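Local coordinates for protein putative ABC transporter subunit, substrate-binding component (Rhodopseudomonas palustris, PDB 4EVQ) that binds 4-hydroxybenzoate and probably hands it, with related benzoate derivatives, to an ABC transporter for uptake into the cell, at residues A[101-106]-A[123-128]; A[302-307]-A[315-320]; A[119-124]-A[368-373]. All blocks are in the same frame, centred on the assembly; numbering follows the deposited sequence. Where two conformers were deposited one is given.

Interaction 1 of 3, residues A[101-106]-A[123-128]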
loop_
_atom_site.group_PDB
_atom_site.type_symbol
_atom_site.label_atom_id
_atom_site.label_comp_id
_atom_site.label_asym_id
_atom_site.label_seq_id
_atom_site.Cartn_x
_atom_site.Cartn_y
_atom_site.Cartn_z
ATOM N N ILE A 101 6.584 0.940 18.781
ATOM C CA ILE A 101 6.057 0.297 19.990
ATOM C C ILE A 101 5.863 -1.185 19.805
ATOM O O ILE A 101 6.236 -1.985 20.655
ATOM C CB ILE A 101 4.683 0.942 20.309
ATOM C CG1 ILE A 101 4.868 2.413 20.652
ATOM C CG2 ILE A 101 3.972 0.205 21.432
ATOM C CD1 ILE A 101 3.632 3.197 20.624
ATOM N N ALA A 102 5.238 -1.595 18.722
ATOM C CA ALA A 102 4.920 -2.981 18.531
ATOM C C ALA A 102 6.158 -3.853 18.490
ATOM O O ALA A 102 6.124 -4.969 19.024
ATOM C CB ALA A 102 4.070 -3.170 17.258
ATOM N N ARG A 103 7.253 -3.379 17.906
ATOM C CA ARG A 103 8.459 -4.185 17.812
ATOM C C ARG A 103 9.056 -4.462 19.199
ATOM O O ARG A 103 9.693 -5.491 19.389
ATOM C CB ARG A 103 9.459 -3.530 16.881
ATOM C CG ARG A 103 10.055 -2.305 17.391
ATOM C CD ARG A 103 10.914 -1.631 16.317
ATOM N NE ARG A 103 11.952 -2.524 15.780
ATOM C CZ ARG A 103 13.122 -2.794 16.370
ATOM N NH1 ARG A 103 13.991 -3.592 15.763
ATOM N NH2 ARG A 103 13.443 -2.279 17.557
ATOM N N GLU A 104 8.819 -3.596 20.168
ATOM C CA GLU A 104 9.349 -3.819 21.516
ATOM C C GLU A 104 8.411 -4.710 22.273
ATOM O O GLU A 104 8.847 -5.412 23.178
ATOM C CB GLU A 104 9.495 -2.501 22.220
ATOM C CG GLU A 104 10.576 -1.601 21.601
ATOM C CD GLU A 104 12.015 -2.078 21.762
ATOM O OE1 GLU A 104 12.238 -3.165 22.331
ATOM O OE2 GLU A 104 12.934 -1.316 21.382
ATOM N N ASP A 105 7.123 -4.682 21.963
ATOM C CA ASP A 105 6.145 -5.450 22.719
ATOM C C ASP A 105 6.138 -6.933 22.336
ATOM O O ASP A 105 5.989 -7.800 23.194
ATOM C CB ASP A 105 4.758 -4.861 22.488
ATOM C CG ASP A 105 3.702 -5.625 23.193
ATOM O OD1 ASP A 105 3.515 -5.379 24.404
ATOM O OD2 ASP A 105 3.087 -6.511 22.581
ATOM N N GLY A 106 6.297 -7.237 21.065
ATOM C CA GLY A 106 6.288 -8.584 20.541
ATOM C C GLY A 106 4.962 -9.069 19.968
ATOM O O GLY A 106 4.895 -10.115 19.378
HETATM N N MSE A 123 13.780 -0.826 11.516
HETATM C CA MSE A 123 12.759 -1.231 12.464
HETATM C C MSE A 123 12.273 -2.670 12.251
HETATM O O MSE A 123 11.347 -3.119 12.908
HETATM C CB MSE A 123 11.529 -0.326 12.389
HETATM C CG MSE A 123 11.641 0.965 13.091
HETATM SE SE MSE A 123 9.818 1.826 13.252
HETATM C CE MSE A 123 10.542 3.551 13.761
ATOM N N CYS A 124 12.913 -3.426 11.375
ATOM C CA CYS A 124 12.478 -4.801 11.167
ATOM C C CYS A 124 12.544 -5.578 12.485
ATOM O O CYS A 124 13.375 -5.282 13.365
ATOM C CB CYS A 124 13.321 -5.472 10.081
ATOM S SG CYS A 124 14.906 -6.102 10.675
ATOM N N ALA A 125 11.664 -6.556 12.611
ATOM C CA ALA A 125 11.591 -7.317 13.862
ATOM C C ALA A 125 10.918 -8.644 13.608
ATOM O O ALA A 125 10.134 -8.798 12.651
ATOM C CB ALA A 125 10.814 -6.517 14.892
ATOM N N PRO A 126 11.130 -9.612 14.525
ATOM C CA PRO A 126 10.562 -10.944 14.289
ATOM C C PRO A 126 9.048 -10.964 14.269
ATOM O O PRO A 126 8.465 -11.865 13.696
ATOM C CB PRO A 126 11.065 -11.768 15.483
ATOM C CG PRO A 126 12.309 -11.107 15.858
ATOM C CD PRO A 126 12.110 -9.614 15.613
ATOM N N ASN A 127 8.398 -9.970 14.903
ATOM C CA ASN A 127 6.948 -9.900 14.975
ATOM C C ASN A 127 6.280 -8.916 14.026
ATOM O O ASN A 127 5.102 -8.699 14.140
ATOM C CB ASN A 127 6.522 -9.528 16.384
ATOM C CG ASN A 127 6.988 -8.155 16.813
ATOM O OD1 ASN A 127 8.143 -7.785 16.652
ATOM N ND2 ASN A 127 6.076 -7.390 17.408
ATOM N N VAL A 128 7.049 -8.284 13.146
ATOM C CA VAL A 128 6.521 -7.242 12.255
ATOM C C VAL A 128 6.595 -7.721 10.838
ATOM O O VAL A 128 7.642 -8.109 10.338
ATOM C CB VAL A 128 7.318 -5.948 12.462
ATOM C CG1 VAL A 128 6.907 -4.861 11.419
ATOM C CG2 VAL A 128 7.127 -5.393 13.857
HETATM O O HOH W 1 10.196 -8.136 18.283
#
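Arg103 and Asn127 join the end of helix 92-105 to the loop that leads into strand 128-130. Arg103 turns the edge of its guanidinium to two successive backbone carbonyls. Arg103 NE donates to Met123 O at 3.0 Å, and Arg103 NH1 to Cys124 O at 3.0 Å. Both oxygens lie near the guanidinium plane, so the pair of bonds fixes the rotation of the group. NE stands above the plane of the Met123 carbonyl, and NH1 is tilted from that of Cys124. A bend at chi3 (-56°) brings the guanidinium round to these oxygens. Nearer the backbone, Arg103 CB rests on Ala125 CB at 3.8 Å.

Asn127 sends a bond the other way. Asn127 ND2 donates to Ala102 O at 2.9 Å with an N-H...O angle of 151°. Ala102 O also accepts from Gly106 N, so two donors share it. ND2 has a further acceptor in Ile107 O, just past the helix. A water donates to Asn127 OD1 at 2.6 Å and to Arg103 O at 2.9 Å. The amide of Asn127 is thus used at both ends. It lies against Gly106, where the chain leaves the helix with positive phi.

The contact lies at one edge of the six-stranded sheet of a type I periplasmic binding protein fold. Ala102 packs on Thr109 of strand 109-111, the backbone of Asn127 bonds to Thr109, and Ile101 touches helix 67-80.

Interaction 2 of 3, residues A[302-307]-A[315-320]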
loop_
_atom_site.group_PDB
_atom_site.type_symbol
_atom_site.label_atom_id
_atom_site.label_comp_id
_atom_site.label_asym_id
_atom_site.label_seq_id
_atom_site.Cartn_x
_atom_site.Cartn_y
_atom_site.Cartn_z
ATOM N N ALA A 302 -2.348 -18.229 8.381
ATOM C CA ALA A 302 -1.215 -19.135 8.351
ATOM C C ALA A 302 -0.579 -19.214 9.732
ATOM O O ALA A 302 -0.203 -20.322 10.218
ATOM C CB ALA A 302 -0.205 -18.693 7.321
ATOM N N GLY A 303 -0.414 -18.068 10.387
ATOM C CA GLY A 303 0.188 -18.016 11.711
ATOM C C GLY A 303 -0.678 -18.734 12.734
ATOM O O GLY A 303 -0.187 -19.610 13.471
ATOM N N VAL A 304 -1.961 -18.434 12.786
ATOM C CA VAL A 304 -2.857 -19.015 13.781
ATOM C C VAL A 304 -3.015 -20.522 13.549
ATOM O O VAL A 304 -3.024 -21.313 14.502
ATOM C CB VAL A 304 -4.236 -18.327 13.774
ATOM C CG1 VAL A 304 -5.118 -18.982 14.814
ATOM C CG2 VAL A 304 -4.106 -16.878 14.077
ATOM N N LYS A 305 -3.107 -20.970 12.307
ATOM C CA LYS A 305 -3.201 -22.399 12.038
ATOM C C LYS A 305 -1.948 -23.131 12.525
ATOM O O LYS A 305 -2.044 -24.250 13.048
ATOM C CB LYS A 305 -3.409 -22.651 10.551
ATOM C CG LYS A 305 -4.821 -22.337 10.112
ATOM C CD LYS A 305 -4.915 -22.122 8.620
ATOM C CE LYS A 305 -5.106 -23.418 7.907
ATOM N NZ LYS A 305 -5.179 -23.105 6.439
ATOM N N ALA A 306 -0.774 -22.526 12.357
ATOM C CA ALA A 306 0.490 -23.189 12.722
ATOM C C ALA A 306 0.576 -23.401 14.216
ATOM O O ALA A 306 1.246 -24.356 14.661
ATOM C CB ALA A 306 1.692 -22.374 12.229
ATOM N N VAL A 307 -0.128 -22.601 15.009
ATOM C CA VAL A 307 -0.138 -22.817 16.471
ATOM C C VAL A 307 -1.450 -23.403 16.979
ATOM O O VAL A 307 -1.753 -23.352 18.181
ATOM C CB VAL A 307 0.226 -21.519 17.253
ATOM C CG1 VAL A 307 1.644 -21.123 16.967
ATOM C CG2 VAL A 307 -0.715 -20.372 16.926
ATOM N N LYS A 315 5.825 -16.490 19.562
ATOM C CA LYS A 315 7.070 -16.714 18.832
ATOM C C LYS A 315 6.853 -17.666 17.664
ATOM O O LYS A 315 7.316 -17.435 16.546
ATOM C CB LYS A 315 8.137 -17.257 19.784
ATOM C CG LYS A 315 9.533 -17.345 19.196
ATOM C CD LYS A 315 10.587 -17.674 20.272
ATOM C CE LYS A 315 10.360 -16.912 21.596
ATOM N NZ LYS A 315 11.210 -15.695 21.736
ATOM N N GLU A 316 6.114 -18.726 17.925
ATOM C CA GLU A 316 5.822 -19.730 16.946
ATOM C C GLU A 316 4.845 -19.200 15.877
ATOM O O GLU A 316 4.999 -19.489 14.690
ATOM C CB GLU A 316 5.215 -20.916 17.697
ATOM C CG GLU A 316 6.168 -21.580 18.711
ATOM C CD GLU A 316 6.279 -20.947 20.119
ATOM O OE1 GLU A 316 5.661 -19.931 20.456
ATOM O OE2 GLU A 316 7.025 -21.535 20.925
ATOM N N LEU A 317 3.849 -18.448 16.313
ATOM C CA LEU A 317 2.933 -17.817 15.388
ATOM C C LEU A 317 3.690 -16.880 14.426
ATOM O O LEU A 317 3.528 -16.981 13.214
ATOM C CB LEU A 317 1.891 -17.059 16.199
ATOM C CG LEU A 317 0.701 -16.508 15.368
ATOM C CD1 LEU A 317 -0.501 -16.248 16.270
ATOM C CD2 LEU A 317 1.046 -15.222 14.623
ATOM N N ASN A 318 4.567 -16.034 14.959
ATOM C CA ASN A 318 5.322 -15.101 14.119
ATOM C C ASN A 318 6.265 -15.849 13.194
ATOM O O ASN A 318 6.423 -15.480 12.034
ATOM C CB ASN A 318 6.080 -14.101 15.000
ATOM C CG ASN A 318 5.166 -13.102 15.660
ATOM O OD1 ASN A 318 4.192 -12.705 15.105
ATOM N ND2 ASN A 318 5.512 -12.686 16.846
ATOM N N ALA A 319 6.891 -16.931 13.687
ATOM C CA ALA A 319 7.835 -17.648 12.821
ATOM C C ALA A 319 7.072 -18.280 11.636
ATOM O O ALA A 319 7.566 -18.375 10.512
ATOM C CB ALA A 319 8.588 -18.725 13.624
ATOM N N ALA A 320 5.863 -18.744 11.903
ATOM C CA ALA A 320 5.064 -19.329 10.851
ATOM C C ALA A 320 4.666 -18.299 9.798
ATOM O O ALA A 320 4.646 -18.612 8.609
ATOM C CB ALA A 320 3.856 -20.016 11.434
#
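Leu317 lies against the main chain of Gly303 where two consecutive helices of the periplasmic binding protein fold are joined by a short loop. Helix 288-306 ends, the chain turns, and helix 314-322 comes back across it. The two axes approach to 7.7 Å at an angle of 132°. The nearest CA atoms across the contact are those of Gly303 and Leu317, 4.6 Å apart. Gly303 has no side chain, so the leucine sits directly on the peptide.

Leu317 can be followed outward. Leu317 CB meets Val307 CG1 at 4.1 Å. Leu317 CG is anti to the backbone N (chi1 -171°), which lays it over the carbonyl group of Gly303, with Gly303 C at 3.7 Å. Beyond CG the branches part. Leu317 CD2 stays over Gly303, 4.1 Å from Gly303 CA. Leu317 CD1 runs to the two valines and is 4.2 Å from Val307 CG2, with Val304 CG2 slightly farther off. The leucine therefore fills the angle between the last turn of helix 288-306 and Val307, the first residue beyond it.

Val307 crosses Leu317 at about a right angle. Val307 CG1 packs on the backbone of helix 314-322, 3.5 Å from Leu317 N, and also touches Glu316 CB. The rest of Glu316 bends off at chi2 (84°) and takes its carboxylate away from helix 288-306.

No hydrogen bond crosses this interface. On the side of helix 314-322 turned from helix 288-306, Asn318 touches Pro108 and Asn127. The tightest point is a pair of methyls: Ala306 CB and Ala320 CB are only 3.3 Å apart, closer than usual for two carbons.

Interaction 3 of 3, residues A[119-124]-A[368-373]. With SO4 (sulfate ion), chain D.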
loop_
_atom_site.group_PDB
_atom_site.type_symbol
_atom_site.label_atom_id
_atom_site.label_comp_id
_atom_site.label_asym_id
_atom_site.label_seq_id
_atom_site.Cartn_x
_atom_site.Cartn_y
_atom_site.Cartn_z
ATOM N N ILE A 119 10.237 0.333 8.147
ATOM C CA ILE A 119 9.524 -0.782 8.779
ATOM C C ILE A 119 10.160 -2.131 8.481
ATOM O O ILE A 119 10.172 -3.025 9.361
ATOM C CB ILE A 119 8.028 -0.700 8.381
ATOM C CG1 ILE A 119 7.397 0.501 9.051
ATOM C CG2 ILE A 119 7.280 -1.985 8.755
ATOM C CD1 ILE A 119 5.969 0.763 8.668
ATOM N N THR A 120 10.724 -2.286 7.302
ATOM C CA THR A 120 11.424 -3.536 6.952
ATOM C C THR A 120 12.911 -3.284 6.671
ATOM O O THR A 120 13.614 -4.065 5.953
ATOM C CB THR A 120 10.702 -4.303 5.804
ATOM O OG1 THR A 120 10.624 -3.488 4.633
ATOM C CG2 THR A 120 9.261 -4.725 6.207
ATOM N N ARG A 121 13.414 -2.248 7.323
ATOM C CA ARG A 121 14.825 -1.892 7.337
ATOM C C ARG A 121 15.227 -1.781 8.804
ATOM O O ARG A 121 15.141 -2.801 9.508
ATOM C CB ARG A 121 15.143 -0.675 6.449
ATOM C CG ARG A 121 14.990 -1.026 4.939
ATOM C CD ARG A 121 15.311 0.097 3.990
ATOM N NE ARG A 121 15.274 -0.375 2.594
ATOM C CZ ARG A 121 15.929 0.192 1.584
ATOM N NH1 ARG A 121 16.666 1.270 1.798
ATOM N NH2 ARG A 121 15.869 -0.314 0.354
ATOM N N ALA A 122 15.646 -0.627 9.308
ATOM C CA ALA A 122 16.099 -0.556 10.720
ATOM C C ALA A 122 15.075 -0.965 11.791
ATOM O O ALA A 122 15.454 -1.400 12.871
ATOM C CB ALA A 122 16.652 0.841 11.028
HETATM N N MSE A 123 13.780 -0.826 11.516
HETATM C CA MSE A 123 12.759 -1.231 12.464
HETATM C C MSE A 123 12.273 -2.670 12.251
HETATM O O MSE A 123 11.347 -3.119 12.908
HETATM C CB MSE A 123 11.529 -0.326 12.389
HETATM C CG MSE A 123 11.641 0.965 13.091
HETATM SE SE MSE A 123 9.818 1.826 13.252
HETATM C CE MSE A 123 10.542 3.551 13.761
ATOM N N CYS A 124 12.913 -3.426 11.375
ATOM C CA CYS A 124 12.478 -4.801 11.167
ATOM C C CYS A 124 12.544 -5.578 12.485
ATOM O O CYS A 124 13.375 -5.282 13.365
ATOM C CB CYS A 124 13.321 -5.472 10.081
ATOM S SG CYS A 124 14.906 -6.102 10.675
ATOM N N GLU A 368 16.156 -4.262 -0.666
ATOM C CA GLU A 368 17.518 -4.363 -0.205
ATOM C C GLU A 368 17.683 -4.469 1.276
ATOM O O GLU A 368 18.648 -5.048 1.714
ATOM C CB GLU A 368 18.363 -3.170 -0.700
ATOM C CG GLU A 368 19.798 -3.179 -0.158
ATOM C CD GLU A 368 20.688 -2.187 -0.888
ATOM O OE1 GLU A 368 21.926 -2.283 -0.721
ATOM O OE2 GLU A 368 20.163 -1.342 -1.654
ATOM N N ALA A 369 16.784 -3.867 2.052
ATOM C CA ALA A 369 16.664 -4.136 3.505
ATOM C C ALA A 369 17.909 -3.759 4.297
ATOM O O ALA A 369 18.246 -4.383 5.313
ATOM C CB ALA A 369 16.309 -5.591 3.773
ATOM N N ILE A 370 18.598 -2.734 3.826
ATOM C CA ILE A 370 19.789 -2.248 4.525
ATOM C C ILE A 370 19.374 -1.687 5.892
ATOM O O ILE A 370 18.478 -0.811 5.983
ATOM C CB ILE A 370 20.499 -1.179 3.678
ATOM C CG1 ILE A 370 21.537 -0.400 4.508
ATOM C CG2 ILE A 370 19.492 -0.217 3.046
ATOM C CD1 ILE A 370 22.769 -1.220 4.907
ATOM N N GLY A 371 20.033 -2.172 6.949
ATOM C CA GLY A 371 19.661 -1.792 8.301
ATOM C C GLY A 371 18.874 -2.852 9.045
ATOM O O GLY A 371 18.738 -2.760 10.265
ATOM N N CYS A 372 18.337 -3.833 8.324
ATOM C CA CYS A 372 17.616 -4.914 8.969
ATOM C C CYS A 372 18.607 -5.939 9.476
ATOM O O CYS A 372 19.281 -6.644 8.695
ATOM C CB CYS A 372 16.608 -5.598 8.047
ATOM S SG CYS A 372 15.720 -6.943 8.949
ATOM N N LYS A 373 18.680 -5.986 10.798
ATOM C CA LYS A 373 19.609 -6.823 11.519
ATOM C C LYS A 373 18.790 -7.954 12.091
ATOM O O LYS A 373 17.856 -7.736 12.888
ATOM C CB LYS A 373 20.314 -6.022 12.621
ATOM C CG LYS A 373 21.185 -4.876 12.087
ATOM C CD LYS A 373 22.135 -4.314 13.163
ATOM C CE LYS A 373 23.139 -3.343 12.556
ATOM N NZ LYS A 373 22.468 -2.262 11.744
HETATM S S SO4 D . 17.507 2.341 -1.871
HETATM O O1 SO4 D . 16.293 2.667 -2.633
HETATM O O2 SO4 D . 17.378 2.933 -0.553
HETATM O O3 SO4 D . 17.529 0.897 -1.674
HETATM O O4 SO4 D . 18.742 2.714 -2.565
HETATM O O HOH W 2 16.775 -4.232 12.983
#
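Cys372 and Cys124 form a disulfide that ties the C-terminal tail to the loop before strand 128-130. Two beta turns face each other here: type I from Arg121 to Cys124 and type II from Ala369 to Cys372.

Glu368 lies beside the end of Arg121, with its CB near NH2. Arg121 holds a sulfate, probably from the crystallisation liquor, at the edge of its guanidinium. Arg121 NH1 bonds sulfate O2 at 3.0 Å, and Arg121 NH2 bonds sulfate O3 at 2.9 Å, nearly straight at 172°. Arg140 also binds this sulfate, and Asp367 forms a salt bridge with Arg121 NH2.

Ala369 follows. Ala369 CA touches Arg121 CG at 3.8 Å, and Ala369 CB touches Thr120 O. Ile370 O lies against the base of the same arginine, 3.4 Å from Arg121 CB. Ile370 CG2 lies over one face of the guanidinium.

Gly371 turns with positive phi, and Gly371 O takes a CA-H...O contact from Ala122 CA at 3.5 Å. Cys372 SG is anti to the backbone N (chi1 -179°) and reaches Cys124 SG at 2.1 Å. The disulfide torsion is 87°, close to the relaxed value.

At Lys373 a water links the backbones: it donates to Ala122 O at 3.1 Å and accepts a weak bond from Lys373 N at 3.4 Å.

In the fold
From the N terminus, the chain first closes a short loop at interaction 1. There helix 92-105 meets the approach to strand 128-130, with strand 109-111 in between. Interaction 3 opens at 119-124, before interaction 1 has closed, so the two spans cross. They share Met123 and Cys124. Interaction 3 then spans most of the chain and closes only at the C-terminal tail. Interaction 2 opens and closes within that long span, as a shorter turn between helices 288-306 and 314-322. In space, interactions 1 and 2 touch, while 2 and 3 do not. Together they join the edge of the six-stranded sheet to a late helix pair and the tail.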